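Local structure of putative beta-glucosidase (Bifidobacterium adolescentis, 5WAB) at residues V110-N115 against E127-A132; N115-R120 against P506-W511; I498-N503 against A537-F542. The protein hydrolyses beta-glucosidic bonds as a family 3 glycoside hydrolase, and may also release terminal alpha-L-arabinopyranosyl units from ginsenosides. One frame throughout, in Å; residues are numbered along the deposited sequence.

Interaction 1 (V110-N115 against E127-A132)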
loop_
_atom_site.group_PDB
_atom_site.type_symbol
_atom_site.label_atom_id
_atom_site.label_comp_id
_atom_site.label_asym_id
_atom_site.label_seq_id
_atom_site.Cartn_x
_atom_site.Cartn_y
_atom_site.Cartn_z
ATOM N N VAL A 110 -0.642 4.068 3.830
ATOM C CA VAL A 110 0.648 3.471 3.502
ATOM C C VAL A 110 1.212 2.662 4.672
ATOM O O VAL A 110 2.402 2.373 4.703
ATOM C CB VAL A 110 1.660 4.533 3.021
ATOM C CG1 VAL A 110 1.170 5.201 1.765
ATOM C CG2 VAL A 110 1.926 5.579 4.097
ATOM N N ASN A 111 0.370 2.278 5.630
ATOM C CA ASN A 111 0.854 1.486 6.754
ATOM C C ASN A 111 1.418 0.151 6.280
ATOM O O ASN A 111 0.896 -0.475 5.354
ATOM C CB ASN A 111 -0.257 1.245 7.771
ATOM C CG ASN A 111 -0.749 2.521 8.416
ATOM O OD1 ASN A 111 -1.888 2.933 8.213
ATOM N ND2 ASN A 111 0.110 3.155 9.198
ATOM N N ILE A 112 2.517 -0.261 6.907
ATOM C CA ILE A 112 3.160 -1.523 6.573
ATOM C C ILE A 112 2.249 -2.680 6.955
ATOM O O ILE A 112 1.657 -2.695 8.044
ATOM C CB ILE A 112 4.518 -1.625 7.281
ATOM C CG1 ILE A 112 5.466 -0.547 6.755
ATOM C CG2 ILE A 112 5.114 -3.009 7.114
ATOM C CD1 ILE A 112 5.695 -0.617 5.259
ATOM N N LYS A 113 2.117 -3.651 6.051
ATOM C CA LYS A 113 1.402 -4.893 6.338
ATOM C C LYS A 113 2.351 -5.796 7.118
ATOM O O LYS A 113 3.011 -6.684 6.575
ATOM C CB LYS A 113 0.914 -5.540 5.052
ATOM C CG LYS A 113 0.060 -4.601 4.242
ATOM C CD LYS A 113 -0.524 -5.231 2.999
ATOM C CE LYS A 113 -1.181 -4.140 2.167
ATOM N NZ LYS A 113 -1.882 -4.609 0.942
ATOM N N ARG A 114 2.453 -5.514 8.420
ATOM C CA ARG A 114 3.295 -6.316 9.300
ATOM C C ARG A 114 2.842 -7.765 9.306
ATOM O O ARG A 114 3.660 -8.686 9.202
ATOM C CB ARG A 114 3.269 -5.736 10.711
ATOM C CG ARG A 114 3.806 -6.655 11.794
ATOM C CD ARG A 114 3.770 -5.934 13.132
ATOM N NE ARG A 114 4.405 -6.684 14.209
ATOM C CZ ARG A 114 3.740 -7.242 15.214
ATOM N NH1 ARG A 114 2.424 -7.121 15.281
ATOM N NH2 ARG A 114 4.390 -7.914 16.156
ATOM N N ASN A 115 1.533 -7.980 9.419
ATOM C CA ASN A 115 0.938 -9.301 9.432
ATOM C C ASN A 115 -0.240 -9.309 8.464
ATOM O O ASN A 115 -1.091 -8.403 8.518
ATOM C CB ASN A 115 0.488 -9.671 10.843
ATOM C CG ASN A 115 -0.038 -11.080 10.931
ATOM O OD1 ASN A 115 -1.063 -11.410 10.339
ATOM N ND2 ASN A 115 0.664 -11.924 11.673
ATOM N N GLU A 127 4.057 -4.983 2.249
ATOM C CA GLU A 127 4.844 -5.291 3.434
ATOM C C GLU A 127 6.214 -4.637 3.394
ATOM O O GLU A 127 6.929 -4.669 4.400
ATOM C CB GLU A 127 5.030 -6.806 3.565
ATOM C CG GLU A 127 5.997 -7.391 2.534
ATOM C CD GLU A 127 5.971 -8.909 2.462
ATOM O OE1 GLU A 127 4.877 -9.500 2.571
ATOM O OE2 GLU A 127 7.052 -9.515 2.312
ATOM N N ASP A 128 6.602 -4.062 2.255
ATOM C CA ASP A 128 7.921 -3.483 2.081
ATOM C C ASP A 128 7.830 -1.967 2.078
ATOM O O ASP A 128 6.967 -1.412 1.387
ATOM C CB ASP A 128 8.556 -3.965 0.778
ATOM C CG ASP A 128 9.938 -3.390 0.570
ATOM O OD1 ASP A 128 10.859 -3.855 1.273
ATOM O OD2 ASP A 128 10.107 -2.473 -0.267
ATOM N N PRO A 129 8.684 -1.262 2.827
ATOM C CA PRO A 129 8.558 0.207 2.861
ATOM C C PRO A 129 8.888 0.887 1.539
ATOM O O PRO A 129 8.203 1.848 1.164
ATOM C CB PRO A 129 9.523 0.612 3.983
ATOM C CG PRO A 129 10.513 -0.507 4.057
ATOM C CD PRO A 129 9.753 -1.755 3.714
ATOM N N TYR A 130 9.900 0.411 0.808
ATOM C CA TYR A 130 10.277 1.064 -0.446
ATOM C C TYR A 130 9.158 0.972 -1.472
ATOM O O TYR A 130 8.842 1.953 -2.155
ATOM C CB TYR A 130 11.551 0.439 -1.013
ATOM C CG TYR A 130 12.075 1.124 -2.258
ATOM C CD1 TYR A 130 11.562 0.814 -3.511
ATOM C CD2 TYR A 130 13.108 2.048 -2.191
ATOM C CE1 TYR A 130 12.039 1.424 -4.660
ATOM C CE2 TYR A 130 13.597 2.658 -3.341
ATOM C CZ TYR A 130 13.056 2.344 -4.571
ATOM O OH TYR A 130 13.527 2.946 -5.720
ATOM N N LEU A 131 8.573 -0.216 -1.622
ATOM C CA LEU A 131 7.500 -0.400 -2.590
ATOM C C LEU A 131 6.291 0.461 -2.245
ATOM O O LEU A 131 5.702 1.101 -3.124
ATOM C CB LEU A 131 7.107 -1.874 -2.645
ATOM C CG LEU A 131 6.041 -2.280 -3.662
ATOM C CD1 LEU A 131 6.548 -2.094 -5.088
ATOM C CD2 LEU A 131 5.584 -3.715 -3.424
ATOM N N ALA A 132 5.912 0.497 -0.965
ATOM C CA ALA A 132 4.750 1.285 -0.565
ATOM C C ALA A 132 4.964 2.770 -0.844
ATOM O O ALA A 132 4.057 3.455 -1.334
ATOM C CB ALA A 132 4.445 1.051 0.916
#
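Lys113 and Glu127 bring the two backbones closest, with their CA atoms 4.5 Å apart, yet no hydrogen bond joins 110-115 to 127-132. An inverse gamma turn is built round Lys113, closed by a weak bond from Arg114 N to Ile112 O. Lys113 O lies 3.6 Å from Glu127 CB. Ile112 does most of the side-chain work. Its CG1 stands anti to the carbonyl carbon (chi1 -65°), which sends that branch to the start of the helix, where Ile112 CD1 rests 3.8 Å from Pro129 CA. On the other branch, Ile112 CG2 sits 3.7 Å from Glu127 O. Ile112 also touches Ile179 and Tyr180 of helix 173-180. All of this lies within the TIM-barrel-like N-terminal domain of family 3 enzymes: the loop after strand 102-106 packs against the first turn of helix 129-144, the next helix in the chain. Asp128 is the N-cap of that helix; Asp128 OD2 takes Leu131 N at 3.0 Å on the anti side of the carboxylate, while OD1 is gripped by Arg529 and Tyr528. Glu127 tucks its CG over its own backbone (chi1 72°), and from there the extended chain carries the carboxylate away from 110-115 to accept from Thr497 N. Lys113 also turns its end away, and NZ is held by the carbonyl oxygens of Cys121 and Tyr124.

Interaction 2 (N115-R120 against P506-W511)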
loop_
_atom_site.group_PDB
_atom_site.type_symbol
_atom_site.label_atom_id
_atom_site.label_comp_id
_atom_site.label_asym_id
_atom_site.label_seq_id
_atom_site.Cartn_x
_atom_site.Cartn_y
_atom_site.Cartn_z
ATOM N N ASN A 115 1.533 -7.980 9.419
ATOM C CA ASN A 115 0.938 -9.301 9.432
ATOM C C ASN A 115 -0.240 -9.309 8.464
ATOM O O ASN A 115 -1.091 -8.403 8.518
ATOM C CB ASN A 115 0.488 -9.671 10.843
ATOM C CG ASN A 115 -0.038 -11.080 10.931
ATOM O OD1 ASN A 115 -1.063 -11.410 10.339
ATOM N ND2 ASN A 115 0.664 -11.924 11.673
ATOM N N PRO A 116 -0.334 -10.304 7.577
ATOM C CA PRO A 116 -1.396 -10.293 6.559
ATOM C C PRO A 116 -2.796 -10.404 7.132
ATOM O O PRO A 116 -3.759 -10.197 6.387
ATOM C CB PRO A 116 -1.056 -11.508 5.685
ATOM C CG PRO A 116 -0.288 -12.407 6.580
ATOM C CD PRO A 116 0.498 -11.517 7.496
ATOM N N LEU A 117 -2.941 -10.733 8.416
ATOM C CA LEU A 117 -4.249 -10.782 9.058
ATOM C C LEU A 117 -4.797 -9.401 9.387
ATOM O O LEU A 117 -5.946 -9.303 9.831
ATOM C CB LEU A 117 -4.184 -11.610 10.341
ATOM C CG LEU A 117 -3.886 -13.102 10.217
ATOM C CD1 LEU A 117 -3.841 -13.711 11.606
ATOM C CD2 LEU A 117 -4.918 -13.814 9.344
ATOM N N GLY A 118 -4.006 -8.348 9.206
ATOM C CA GLY A 118 -4.450 -6.998 9.501
ATOM C C GLY A 118 -5.715 -6.608 8.762
ATOM O O GLY A 118 -5.790 -6.735 7.539
ATOM N N GLY A 119 -6.712 -6.120 9.500
ATOM C CA GLY A 119 -8.018 -5.867 8.913
ATOM C C GLY A 119 -8.025 -4.821 7.813
ATOM O O GLY A 119 -8.889 -4.853 6.936
ATOM N N ARG A 120 -7.078 -3.876 7.840
ATOM C CA ARG A 120 -7.019 -2.808 6.846
ATOM C C ARG A 120 -6.027 -3.083 5.717
ATOM O O ARG A 120 -5.739 -2.171 4.936
ATOM C CB ARG A 120 -6.634 -1.484 7.513
ATOM C CG ARG A 120 -7.609 -0.951 8.538
ATOM C CD ARG A 120 -8.906 -0.437 7.943
ATOM N NE ARG A 120 -8.771 0.843 7.249
ATOM C CZ ARG A 120 -8.576 2.013 7.853
ATOM N NH1 ARG A 120 -8.470 2.083 9.178
ATOM N NH2 ARG A 120 -8.489 3.123 7.130
ATOM N N PRO A 506 7.141 -14.096 11.507
ATOM C CA PRO A 506 7.838 -13.825 12.772
ATOM C C PRO A 506 7.077 -12.892 13.697
ATOM O O PRO A 506 7.481 -12.742 14.859
ATOM C CB PRO A 506 9.156 -13.192 12.313
ATOM C CG PRO A 506 8.820 -12.566 11.011
ATOM C CD PRO A 506 7.826 -13.485 10.357
ATOM N N SER A 507 5.994 -12.271 13.225
ATOM C CA SER A 507 5.159 -11.403 14.043
ATOM C C SER A 507 4.030 -12.146 14.748
ATOM O O SER A 507 3.429 -11.593 15.680
ATOM C CB SER A 507 4.539 -10.307 13.180
ATOM O OG SER A 507 3.574 -10.867 12.299
ATOM N N MET A 508 3.724 -13.377 14.330
ATOM C CA MET A 508 2.555 -14.063 14.869
ATOM C C MET A 508 2.686 -14.293 16.368
ATOM O O MET A 508 1.683 -14.331 17.089
ATOM C CB MET A 508 2.362 -15.389 14.136
ATOM C CG MET A 508 1.019 -16.018 14.356
ATOM S SD MET A 508 -0.305 -14.866 13.970
ATOM C CE MET A 508 -1.722 -15.938 14.221
ATOM N N ILE A 509 3.917 -14.443 16.850
ATOM C CA ILE A 509 4.165 -14.580 18.279
ATOM C C ILE A 509 3.702 -13.330 19.025
ATOM O O ILE A 509 3.176 -13.417 20.139
ATOM C CB ILE A 509 5.656 -14.909 18.499
ATOM C CG1 ILE A 509 5.945 -15.334 19.932
ATOM C CG2 ILE A 509 6.558 -13.758 18.070
ATOM C CD1 ILE A 509 7.361 -15.823 20.093
ATOM N N ASN A 510 3.876 -12.153 18.423
ATOM C CA ASN A 510 3.422 -10.906 19.026
ATOM C C ASN A 510 2.265 -10.319 18.230
ATOM O O ASN A 510 2.362 -9.200 17.710
ATOM C CB ASN A 510 4.555 -9.887 19.096
ATOM C CG ASN A 510 5.628 -10.271 20.076
ATOM O OD1 ASN A 510 5.407 -10.263 21.287
ATOM N ND2 ASN A 510 6.813 -10.583 19.564
ATOM N N TRP A 511 1.166 -11.067 18.130
ATOM C CA TRP A 511 0.002 -10.649 17.371
ATOM C C TRP A 511 -1.253 -11.262 17.981
ATOM O O TRP A 511 -1.307 -12.492 18.139
ATOM C CB TRP A 511 0.136 -11.063 15.904
ATOM C CG TRP A 511 -1.051 -10.736 15.068
ATOM C CD1 TRP A 511 -2.179 -11.489 14.925
ATOM C CD2 TRP A 511 -1.232 -9.579 14.241
ATOM N NE1 TRP A 511 -3.054 -10.872 14.067
ATOM C CE2 TRP A 511 -2.499 -9.697 13.633
ATOM C CE3 TRP A 511 -0.448 -8.452 13.956
ATOM C CZ2 TRP A 511 -3.003 -8.733 12.758
ATOM C CZ3 TRP A 511 -0.952 -7.494 13.083
ATOM C CH2 TRP A 511 -2.216 -7.645 12.494
#
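Ser507 OG is gripped from two sides of the sequence: Asn115 ND2 donates to Ser507 OG at 3.2 Å (N-H...O angle 156°), and Asp505 OD1 is hydrogen-bonded to the same hydroxyl, which makes Asp505 a second-shell partner of the asparagine. The serine oxygen lies close to the amide plane. At the other end of the amide, Asn115 OD1 accepts from Leu117 N at 2.8 Å, in the carbonyl plane, and so closes an Asx turn. This sits within a type I beta turn from Asn115 to Gly118, which the N-terminal domain presents to the C-terminal domain. Gripped at both ends, the amide has its rotation fixed. With CG anti to the backbone N (chi1 -175°), it is laid along the indole of Trp511, stacked with only 15° between the amide and ring planes. Asn115 CB stands over one face of the indole, 3.5 Å from the centroid of the Trp511 six-membered ring, as a CH-pi contact. Leu117 approaches the indole obliquely, Leu117 CD1 lying 3.8 Å from Trp511 NE1. Gly118 N adds a further backbone contact near CZ2 of the ring. Pro116 and Gly119 extend this tie between domains: Pro116 O is bonded to Ser452 OG, and Gly119 N to Asp420 OD1. Met508 is bent at chi2, which brings its end back to the turn; SD passes near Asn115 ND2, and Met508 CE touches Leu117 CD1 at 4.0 Å, the two side chains crossing at about a right angle.

Interaction 3 (I498-N503 against A537-F542)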
loop_
_atom_site.group_PDB
_atom_site.type_symbol
_atom_site.label_atom_id
_atom_site.label_comp_id
_atom_site.label_asym_id
_atom_site.label_seq_id
_atom_site.Cartn_x
_atom_site.Cartn_y
_atom_site.Cartn_z
ATOM N N ILE A 498 3.099 -14.590 0.201
ATOM C CA ILE A 498 2.113 -15.628 0.498
ATOM C C ILE A 498 2.810 -16.770 1.229
ATOM O O ILE A 498 3.517 -17.569 0.597
ATOM C CB ILE A 498 1.425 -16.143 -0.770
ATOM C CG1 ILE A 498 0.766 -14.999 -1.530
ATOM C CG2 ILE A 498 0.388 -17.190 -0.397
ATOM C CD1 ILE A 498 -0.002 -15.461 -2.758
ATOM N N PRO A 499 2.625 -16.908 2.536
ATOM C CA PRO A 499 3.375 -17.916 3.290
ATOM C C PRO A 499 2.713 -19.286 3.207
ATOM O O PRO A 499 1.568 -19.432 2.780
ATOM C CB PRO A 499 3.341 -17.371 4.718
ATOM C CG PRO A 499 2.025 -16.655 4.785
ATOM C CD PRO A 499 1.788 -16.070 3.413
ATOM N N MET A 500 3.472 -20.302 3.627
ATOM C CA MET A 500 2.900 -21.640 3.729
ATOM C C MET A 500 1.918 -21.741 4.890
ATOM O O MET A 500 1.017 -22.584 4.868
ATOM C CB MET A 500 4.005 -22.685 3.870
ATOM C CG MET A 500 4.840 -22.902 2.607
ATOM S SD MET A 500 3.852 -23.363 1.167
ATOM C CE MET A 500 3.269 -24.987 1.638
ATOM N N ASN A 501 2.078 -20.896 5.907
ATOM C CA ASN A 501 1.298 -20.953 7.135
ATOM C C ASN A 501 1.523 -19.653 7.894
ATOM O O ASN A 501 2.647 -19.146 7.930
ATOM C CB ASN A 501 1.703 -22.162 7.993
ATOM C CG ASN A 501 0.734 -22.427 9.133
ATOM O OD1 ASN A 501 0.399 -21.530 9.905
ATOM N ND2 ASN A 501 0.264 -23.666 9.228
ATOM N N ILE A 502 0.454 -19.112 8.489
ATOM C CA ILE A 502 0.581 -17.859 9.239
ATOM C C ILE A 502 1.544 -18.016 10.407
ATOM O O ILE A 502 2.158 -17.039 10.853
ATOM C CB ILE A 502 -0.799 -17.368 9.719
ATOM C CG1 ILE A 502 -0.701 -15.962 10.324
ATOM C CG2 ILE A 502 -1.394 -18.337 10.736
ATOM C CD1 ILE A 502 -0.151 -14.910 9.382
ATOM N N ASN A 503 1.709 -19.239 10.914
ATOM C CA ASN A 503 2.634 -19.464 12.019
ATOM C C ASN A 503 4.092 -19.400 11.591
ATOM O O ASN A 503 4.974 -19.555 12.441
ATOM C CB ASN A 503 2.342 -20.807 12.684
ATOM C CG ASN A 503 1.048 -20.795 13.460
ATOM O OD1 ASN A 503 0.492 -19.732 13.733
ATOM N ND2 ASN A 503 0.560 -21.970 13.823
ATOM N N ALA A 537 10.732 -21.600 3.610
ATOM C CA ALA A 537 9.872 -21.764 2.451
ATOM C C ALA A 537 8.651 -20.859 2.555
ATOM O O ALA A 537 8.147 -20.571 3.644
ATOM C CB ALA A 537 9.429 -23.218 2.307
ATOM N N VAL A 538 8.197 -20.384 1.398
ATOM C CA VAL A 538 6.953 -19.644 1.273
ATOM C C VAL A 538 6.189 -20.234 0.100
ATOM O O VAL A 538 6.742 -20.953 -0.734
ATOM C CB VAL A 538 7.177 -18.132 1.065
ATOM C CG1 VAL A 538 7.818 -17.519 2.298
ATOM C CG2 VAL A 538 8.045 -17.902 -0.166
ATOM N N ASP A 539 4.895 -19.929 0.046
ATOM C CA ASP A 539 4.093 -20.407 -1.073
ATOM C C ASP A 539 4.426 -19.625 -2.339
ATOM O O ASP A 539 4.783 -20.210 -3.367
ATOM C CB ASP A 539 2.605 -20.308 -0.738
ATOM C CG ASP A 539 1.761 -21.262 -1.554
ATOM O OD1 ASP A 539 2.335 -22.107 -2.274
ATOM O OD2 ASP A 539 0.520 -21.166 -1.477
ATOM N N TYR A 540 4.332 -18.295 -2.279
ATOM C CA TYR A 540 4.718 -17.451 -3.397
ATOM C C TYR A 540 5.473 -16.243 -2.849
ATOM O O TYR A 540 4.977 -15.566 -1.926
ATOM C CB TYR A 540 3.495 -17.025 -4.214
ATOM C CG TYR A 540 2.738 -18.207 -4.787
ATOM C CD1 TYR A 540 3.081 -18.750 -6.020
ATOM C CD2 TYR A 540 1.697 -18.800 -4.077
ATOM C CE1 TYR A 540 2.398 -19.845 -6.538
ATOM C CE2 TYR A 540 1.010 -19.890 -4.586
ATOM C CZ TYR A 540 1.364 -20.410 -5.816
ATOM O OH TYR A 540 0.681 -21.494 -6.323
ATOM N N PRO A 541 6.665 -15.957 -3.367
ATOM C CA PRO A 541 7.513 -14.927 -2.761
ATOM C C PRO A 541 7.115 -13.518 -3.177
ATOM O O PRO A 541 6.425 -13.290 -4.172
ATOM C CB PRO A 541 8.908 -15.269 -3.290
ATOM C CG PRO A 541 8.639 -15.870 -4.632
ATOM C CD PRO A 541 7.332 -16.625 -4.501
ATOM N N PHE A 542 7.579 -12.568 -2.374
ATOM C CA PHE A 542 7.406 -11.156 -2.675
ATOM C C PHE A 542 7.968 -10.837 -4.057
ATOM O O PHE A 542 9.069 -11.273 -4.408
ATOM C CB PHE A 542 8.101 -10.330 -1.592
ATOM C CG PHE A 542 8.118 -8.857 -1.860
ATOM C CD1 PHE A 542 7.029 -8.068 -1.532
ATOM C CD2 PHE A 542 9.236 -8.259 -2.421
ATOM C CE1 PHE A 542 7.048 -6.710 -1.773
ATOM C CE2 PHE A 542 9.262 -6.908 -2.664
ATOM C CZ PHE A 542 8.168 -6.128 -2.339
HETATM O O HOH W 1 -0.560 -20.891 1.156
#
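Ile498 and Tyr540 lie side by side and point the same way, with Ile498 CD1 4.0 Å from Tyr540 CD2 and approaching the ring obliquely. Ile498 CG1 (chi1 -57°) and Tyr540 CG are each anti to their own carbonyl carbon, which keeps the two side chains alongside each other; both also touch Leu319 of strand 317-321. Ile498 meets Asp539 differently, through its other branch. Ile498 CG2 lies 3.8 Å from Asp539 CB, the side chains crossing at a slant. These two neighbours share one partner because the backbone forms a classic beta bulge in the C-terminal domain of the family 3 fold: two residues, Asp539 and Tyr540, stand opposite the single Ile498 across a short antiparallel pairing. Ile498 N donates to Tyr540 O at 3.0 Å, and Tyr540 N returns a bond to Ile498 O at 3.1 Å, in the carbonyl plane and on a lone pair. Asp539 N adds a weak, bent bond to the same oxygen. The chain turns a corner at Asp539. Here a water bridges Pro499 O and Asp539 OD2, donating to both, at 2.9 Å from Asp539 OD2. That carboxylate oxygen also takes a weak bond from Ala457 N. Met500, exposed to solvent and bent at chi2 and chi3, folds over the corner, so that Met500 CG lies against the backbone of Val538 and Met500 SD comes within 3.7 Å of Asp539 CA.

Overall arrangement
From the N terminus, interaction 1 comes first and closes a short loop inside the N-terminal domain, between strand 102-106 and helix 129-144. The same loop then supplies Asn115, shared with interaction 2, which spans some 386 residues to reach the C-terminal domain; 127-132 falls inside that span, so the two contacts cross. Interaction 3 closes a loop within the C-terminal domain. It follows interaction 1 in series but crosses interaction 2, since 506-511 lies between 498-503 and 537-542. The three also touch: Arg114 probably bonds to Asn510 O, Ile502 packs on Asn115 and Pro116, and Phe542 packs on Leu131 and Asp128.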